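Local coordinates for phosphoribosylaminoimidazole-succinocarboxamide synthase (Saccharomyces cerevisiae, PDB 2CNQ), which catalyses the ATP-dependent joining of CAIR and aspartate to form SAICAR, a step of de novo purine biosynthesis, at residues N70-H75 / A192-K197; S188-E193 / F220-K225. One frame throughout, in Å; residues are numbered along the deposited sequence. Where two conformers were deposited one is given.

Contact 1 (N70-H75 / A192-K197). With ADP (adenosine-5'-diphosphate), chain B.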
loop_
_atom_site.group_PDB
_atom_site.type_symbol
_atom_site.label_atom_id
_atom_site.label_comp_id
_atom_site.label_asym_id
_atom_site.label_seq_id
_atom_site.Cartn_x
_atom_site.Cartn_y
_atom_site.Cartn_z
ATOM N N ASN A 70 5.588 6.824 16.444
ATOM C CA ASN A 70 5.688 8.120 17.075
ATOM C C ASN A 70 5.402 9.260 16.148
ATOM O O ASN A 70 5.348 10.393 16.574
ATOM C CB ASN A 70 7.065 8.314 17.676
ATOM C CG ASN A 70 7.330 7.350 18.783
ATOM O OD1 ASN A 70 6.418 7.020 19.542
ATOM N ND2 ASN A 70 8.566 6.868 18.880
ATOM N N ASP A 71 5.210 8.983 14.878
ATOM C CA ASP A 71 5.005 9.984 13.880
ATOM C C ASP A 71 3.577 10.154 13.524
ATOM O O ASP A 71 3.196 11.211 13.068
ATOM C CB ASP A 71 5.770 9.617 12.633
ATOM C CG ASP A 71 7.206 9.442 12.916
ATOM O OD1 ASP A 71 7.823 10.437 13.300
ATOM O OD2 ASP A 71 7.695 8.320 12.815
ATOM N N VAL A 72 2.779 9.120 13.688
ATOM C CA VAL A 72 1.405 9.161 13.285
ATOM C C VAL A 72 0.656 8.083 14.007
ATOM O O VAL A 72 1.152 6.988 14.176
ATOM C CB VAL A 72 1.276 9.043 11.771
ATOM C CG1 VAL A 72 1.743 7.696 11.300
ATOM C CG2 VAL A 72 -0.094 9.352 11.306
ATOM N N ARG A 73 -0.529 8.420 14.455
ATOM C CA ARG A 73 -1.447 7.438 14.951
ATOM C C ARG A 73 -1.825 6.509 13.848
ATOM O O ARG A 73 -1.899 6.925 12.720
ATOM C CB ARG A 73 -2.725 8.085 15.447
ATOM C CG ARG A 73 -2.606 8.731 16.803
ATOM C CD ARG A 73 -3.955 9.193 17.291
ATOM N NE ARG A 73 -4.896 8.082 17.340
ATOM C CZ ARG A 73 -6.212 8.221 17.437
ATOM N NH1 ARG A 73 -6.751 9.428 17.532
ATOM N NH2 ARG A 73 -6.992 7.154 17.450
ATOM N N ASN A 74 -2.120 5.277 14.185
ATOM C CA ASN A 74 -2.536 4.338 13.180
ATOM C C ASN A 74 -3.765 3.599 13.600
ATOM O O ASN A 74 -4.225 3.702 14.711
ATOM C CB ASN A 74 -1.395 3.420 12.813
ATOM C CG ASN A 74 -1.008 2.543 13.941
ATOM O OD1 ASN A 74 -1.843 1.821 14.476
ATOM N ND2 ASN A 74 0.233 2.601 14.336
ATOM N N HIS A 75 -4.297 2.829 12.681
ATOM C CA HIS A 75 -5.543 2.142 12.907
ATOM C C HIS A 75 -5.434 0.861 13.662
ATOM O O HIS A 75 -6.440 0.238 13.916
ATOM C CB HIS A 75 -6.287 1.888 11.616
ATOM C CG HIS A 75 -5.652 0.976 10.664
ATOM N ND1 HIS A 75 -6.405 0.486 9.636
ATOM C CD2 HIS A 75 -4.424 0.456 10.552
ATOM C CE1 HIS A 75 -5.644 -0.295 8.919
ATOM N NE2 HIS A 75 -4.437 -0.325 9.446
ATOM N N ALA A 192 -0.980 16.496 3.133
ATOM C CA ALA A 192 0.179 16.591 2.309
ATOM C C ALA A 192 1.429 16.628 3.111
ATOM O O ALA A 192 2.402 15.968 2.806
ATOM C CB ALA A 192 0.097 17.859 1.487
ATOM N N GLU A 193 1.423 17.432 4.142
ATOM C CA GLU A 193 2.627 17.597 4.887
ATOM C C GLU A 193 2.957 16.363 5.658
ATOM O O GLU A 193 4.099 15.983 5.716
ATOM C CB GLU A 193 2.530 18.788 5.783
ATOM C CG GLU A 193 2.533 20.044 4.972
ATOM C CD GLU A 193 2.613 21.267 5.794
ATOM O OE1 GLU A 193 2.783 22.332 5.206
ATOM O OE2 GLU A 193 2.480 21.173 7.019
ATOM N N LEU A 194 1.966 15.718 6.222
ATOM C CA LEU A 194 2.220 14.536 6.983
ATOM C C LEU A 194 2.691 13.456 6.056
ATOM O O LEU A 194 3.613 12.737 6.362
ATOM C CB LEU A 194 0.970 14.100 7.690
ATOM C CG LEU A 194 1.075 12.803 8.461
ATOM C CD1 LEU A 194 2.145 12.905 9.518
ATOM C CD2 LEU A 194 -0.241 12.468 9.070
ATOM N N ALA A 195 2.042 13.310 4.929
ATOM C CA ALA A 195 2.426 12.260 4.023
ATOM C C ALA A 195 3.857 12.427 3.600
ATOM O O ALA A 195 4.592 11.465 3.542
ATOM C CB ALA A 195 1.510 12.268 2.834
ATOM N N VAL A 196 4.264 13.635 3.268
ATOM C CA VAL A 196 5.621 13.848 2.852
ATOM C C VAL A 196 6.552 13.579 4.001
ATOM O O VAL A 196 7.593 12.998 3.803
ATOM C CB VAL A 196 5.812 15.239 2.273
ATOM C CG1 VAL A 196 7.256 15.598 2.174
ATOM C CG2 VAL A 196 5.125 15.296 0.927
ATOM N N LYS A 197 6.187 13.981 5.188
ATOM C CA LYS A 197 7.024 13.739 6.325
ATOM C C LYS A 197 7.229 12.259 6.546
ATOM O O LYS A 197 8.328 11.804 6.749
ATOM C CB LYS A 197 6.402 14.371 7.533
ATOM C CG LYS A 197 7.326 14.410 8.688
ATOM C CD LYS A 197 6.714 15.074 9.880
ATOM C CE LYS A 197 6.606 16.543 9.721
ATOM N NZ LYS A 197 6.365 17.182 11.048
HETATM P PB ADP B . -8.806 -1.707 -2.431
HETATM O O1B ADP B . -7.417 -1.265 -2.442
HETATM O O2B ADP B . -9.754 -0.584 -2.481
HETATM O O3B ADP B . -9.220 -2.688 -3.414
HETATM P PA ADP B . -8.136 -3.325 -0.178
HETATM O O1A ADP B . -6.809 -2.730 -0.014
HETATM O O2A ADP B . -8.251 -4.680 -0.694
HETATM O O3A ADP B . -9.065 -2.370 -1.013
HETATM O "O5'" ADP B . -8.918 -3.312 1.184
HETATM C "C5'" ADP B . -8.794 -2.328 2.185
HETATM C "C4'" ADP B . -10.033 -1.484 2.206
HETATM O "O4'" ADP B . -10.209 -1.072 3.559
HETATM C "C3'" ADP B . -9.920 -0.219 1.413
HETATM O "O3'" ADP B . -11.198 0.227 1.031
HETATM C "C2'" ADP B . -9.384 0.751 2.432
HETATM O "O2'" ADP B . -9.589 2.087 2.099
HETATM C "C1'" ADP B . -10.160 0.338 3.625
HETATM N N9 ADP B . -9.601 0.677 4.899
HETATM C C8 ADP B . -8.311 0.656 5.238
HETATM N N7 ADP B . -8.115 0.916 6.504
HETATM C C5 ADP B . -9.344 1.121 7.002
HETATM C C6 ADP B . -9.853 1.409 8.290
HETATM N N6 ADP B . -9.052 1.531 9.329
HETATM N N1 ADP B . -11.155 1.627 8.437
HETATM C C2 ADP B . -11.961 1.462 7.393
HETATM N N3 ADP B . -11.613 1.114 6.163
HETATM C C4 ADP B . -10.303 0.958 5.984
#
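The amino group N6 of the ADP adenine donates to H75 ND1 at 2.9 Å, with an angle of 150° at the hydrogen, so the base is met by the edge of the imidazole and not by its face. ADP C6 lies in the plane of that ring. In the mixed sheet of the SAICAR synthetase fold, H75 directly follows the short edge strand 73-74, which runs parallel to strand 228-245; R73 pairs with L231 through the backbone, and H75 pairs with H110. Because H110 O and H112 N also bond to ADP, this pairing ties the chain that carries H75 to the one lining the nucleotide site. F65 and F33 pack against the H75 ring and should help to fix its orientation.

At the other end, 70-75 meets helix 185-209 through a small apolar contact. V72 CG2 stands anti to the backbone N, which brings it within 3.8 Å of L194 CD2, and the two side chains cross at about a right angle. L194 in turn reaches V72 with CG also anti to its own N (chi1 176°), leaning off the helix toward the sheet, where it also touches I229 of strand 228-245 and F220 of strand 211-223. D71 takes little part in this packing: its carboxylate turns to a second site on the helix, where OD2 forms a salt bridge with K201. What D71 offers L194 is its backbone, with carbonyl O lying 4.1 Å from the second methyl, CD1.

Contact 2 (S188-E193 / F220-K225); sequences SRRVAE and FGIDEK. With SO4 (sulfate ion), chain K.
F220 packs on V191 with the edge of its ring. From CB, which points at the helix, CG goes off beside the backbone N and anti to the carbonyl carbon (chi1 -69°), carrying the ring alongside the helix backbone. CD2 lies 3.8 Å from V191 CG1, with V191 CG2 only slightly farther, at 4.0 Å; the V191 and F220 side chains pass one another pointing opposite ways. Next along the same edge, CE2 approaches V191 O to 3.5 Å, the carbonyl oxygen sitting near the ring plane, and V191 CA is in that plane too. The tip, CZ, continues to the following turn and rests against A195 CA and the L194 side chain.

This is helix-on-sheet packing: helix 185-209 lies over the mixed sheet and leads, after a short turn, into strand 211-223, which carries F220. I115 and V119 of strand 113-122 touch both V191 and F220. Two residues on, I222 also points at the helix, its CD1 4.5 Å from R190 NH1 and oblique to the guanidinium. That nitrogen has its polar partner in N227 OD1.

The strand ends at D223 in an Asx turn: OD1 accepts from K225 N at 2.8 Å, nearly along its C-O axis, though the angle at the hydrogen is a bent 139°. The other oxygen, OD2, makes a salt bridge to R73 NH1. With an alanine here, K225 N would probably lose this acceptor and R73 NH1 its carboxylate mate. E224, just beyond, sends OE2 to K113 NZ.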
loop_
_atom_site.group_PDB
_atom_site.type_symbol
_atom_site.label_atom_id
_atom_site.label_comp_id
_atom_site.label_asym_id
_atom_site.label_seq_id
_atom_site.Cartn_x
_atom_site.Cartn_y
_atom_site.Cartn_z
ATOM N N SER A 188 -6.323 19.030 3.740
ATOM C CA SER A 188 -5.492 18.616 2.623
ATOM C C SER A 188 -4.060 19.001 2.830
ATOM O O SER A 188 -3.172 18.247 2.505
ATOM C CB SER A 188 -5.988 19.285 1.348
ATOM O OG SER A 188 -5.275 18.860 0.187
ATOM N N ARG A 189 -3.805 20.185 3.351
ATOM C CA ARG A 189 -2.449 20.576 3.591
ATOM C C ARG A 189 -1.857 19.696 4.671
ATOM O O ARG A 189 -0.721 19.299 4.557
ATOM C CB ARG A 189 -2.379 22.021 4.013
ATOM C CG ARG A 189 -0.933 22.476 4.142
ATOM C CD ARG A 189 -0.870 23.830 4.699
ATOM N NE ARG A 189 0.462 24.393 4.708
ATOM C CZ ARG A 189 0.942 25.189 3.773
ATOM N NH1 ARG A 189 2.167 25.656 3.904
ATOM N NH2 ARG A 189 0.224 25.518 2.723
ATOM N N ARG A 190 -2.605 19.410 5.716
ATOM C CA ARG A 190 -2.096 18.573 6.754
ATOM C C ARG A 190 -1.766 17.212 6.214
ATOM O O ARG A 190 -0.766 16.628 6.570
ATOM C CB ARG A 190 -3.096 18.424 7.864
ATOM C CG ARG A 190 -3.261 19.652 8.677
ATOM C CD ARG A 190 -4.419 19.529 9.601
ATOM N NE ARG A 190 -4.209 18.465 10.556
ATOM C CZ ARG A 190 -5.165 17.866 11.248
ATOM N NH1 ARG A 190 -6.432 18.179 11.068
ATOM N NH2 ARG A 190 -4.837 16.933 12.125
ATOM N N VAL A 191 -2.630 16.682 5.374
ATOM C CA VAL A 191 -2.408 15.418 4.736
ATOM C C VAL A 191 -1.141 15.480 3.931
ATOM O O VAL A 191 -0.300 14.587 4.035
ATOM C CB VAL A 191 -3.592 15.080 3.849
ATOM C CG1 VAL A 191 -3.274 13.991 2.873
ATOM C CG2 VAL A 191 -4.781 14.734 4.706
ATOM N N ALA A 192 -0.980 16.496 3.133
ATOM C CA ALA A 192 0.179 16.591 2.309
ATOM C C ALA A 192 1.429 16.628 3.111
ATOM O O ALA A 192 2.402 15.968 2.806
ATOM C CB ALA A 192 0.097 17.859 1.487
ATOM N N GLU A 193 1.423 17.432 4.142
ATOM C CA GLU A 193 2.627 17.597 4.887
ATOM C C GLU A 193 2.957 16.363 5.658
ATOM O O GLU A 193 4.099 15.983 5.716
ATOM C CB GLU A 193 2.530 18.788 5.783
ATOM C CG GLU A 193 2.533 20.044 4.972
ATOM C CD GLU A 193 2.613 21.267 5.794
ATOM O OE1 GLU A 193 2.783 22.332 5.206
ATOM O OE2 GLU A 193 2.480 21.173 7.019
ATOM N N PHE A 220 -5.082 7.617 4.748
ATOM C CA PHE A 220 -5.273 8.254 6.015
ATOM C C PHE A 220 -6.724 8.274 6.368
ATOM O O PHE A 220 -7.581 8.449 5.524
ATOM C CB PHE A 220 -4.840 9.706 5.931
ATOM C CG PHE A 220 -3.362 9.974 5.772
ATOM C CD1 PHE A 220 -2.388 9.025 5.988
ATOM C CD2 PHE A 220 -2.934 11.236 5.414
ATOM C CE1 PHE A 220 -1.054 9.374 5.860
ATOM C CE2 PHE A 220 -1.594 11.550 5.325
ATOM C CZ PHE A 220 -0.682 10.632 5.560
ATOM N N GLY A 221 -6.973 8.147 7.636
ATOM C CA GLY A 221 -8.233 8.435 8.229
ATOM C C GLY A 221 -8.133 9.681 9.032
ATOM O O GLY A 221 -7.081 10.286 9.182
ATOM N N ILE A 222 -9.268 10.065 9.560
ATOM C CA ILE A 222 -9.339 11.234 10.369
ATOM C C ILE A 222 -10.195 10.891 11.544
ATOM O O ILE A 222 -11.300 10.423 11.414
ATOM C CB ILE A 222 -9.874 12.432 9.567
ATOM C CG1 ILE A 222 -9.931 13.688 10.425
ATOM C CG2 ILE A 222 -11.222 12.153 8.922
ATOM C CD1 ILE A 222 -8.616 14.262 10.744
ATOM N N ASP A 223 -9.666 11.136 12.714
ATOM C CA ASP A 223 -10.416 10.998 13.936
ATOM C C ASP A 223 -10.854 12.373 14.285
ATOM O O ASP A 223 -10.082 13.191 14.798
ATOM C CB ASP A 223 -9.550 10.443 15.044
ATOM C CG ASP A 223 -10.297 10.331 16.325
ATOM O OD1 ASP A 223 -11.354 10.983 16.469
ATOM O OD2 ASP A 223 -9.834 9.583 17.183
ATOM N N GLU A 224 -12.110 12.631 13.987
ATOM C CA GLU A 224 -12.626 13.974 14.148
ATOM C C GLU A 224 -12.844 14.336 15.625
ATOM O O GLU A 224 -13.041 15.504 15.945
ATOM C CB GLU A 224 -13.868 14.170 13.269
ATOM C CG GLU A 224 -13.666 13.609 11.862
ATOM C CD GLU A 224 -14.464 14.302 10.785
ATOM O OE1 GLU A 224 -14.056 15.406 10.359
ATOM O OE2 GLU A 224 -15.472 13.730 10.336
ATOM N N LYS A 225 -12.767 13.356 16.519
ATOM C CA LYS A 225 -12.899 13.618 17.948
ATOM C C LYS A 225 -11.606 14.188 18.524
ATOM O O LYS A 225 -11.648 15.091 19.353
ATOM C CB LYS A 225 -13.289 12.347 18.696
ATOM C CG LYS A 225 -14.580 11.706 18.200
ATOM C CD LYS A 225 -15.138 10.608 19.041
ATOM C CE LYS A 225 -16.487 10.098 18.576
ATOM N NZ LYS A 225 -15.292 9.209 21.048
HETATM S S SO4 K . -12.297 6.548 20.428
HETATM O O1 SO4 K . -13.097 7.083 19.333
HETATM O O2 SO4 K . -10.953 7.115 20.348
HETATM O O3 SO4 K . -12.935 6.874 21.705
HETATM O O4 SO4 K . -12.186 5.101 20.279
#

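Overall arrangement
The two contacts have their centres 9 Å apart and share A192 and E193 of helix 185-209. Along the chain 70-75 comes first, then the overlapping helical segments 188-193 and 192-197, then 220-225. Both contacts join the helix to one mixed sheet: contact 1 beside the edge strand 73-74, through D71 and V72 just before it, contact 2 at strand 211-223, with strand 228-245 running between those two. R73 and D223 tie the contacts together across that middle strand, and elsewhere L194 and A195 meet F220. H75, just after strand 73-74, and E219, next to F220, both bond to ADP, so the helix packs beside two chain segments that hold the nucleotide.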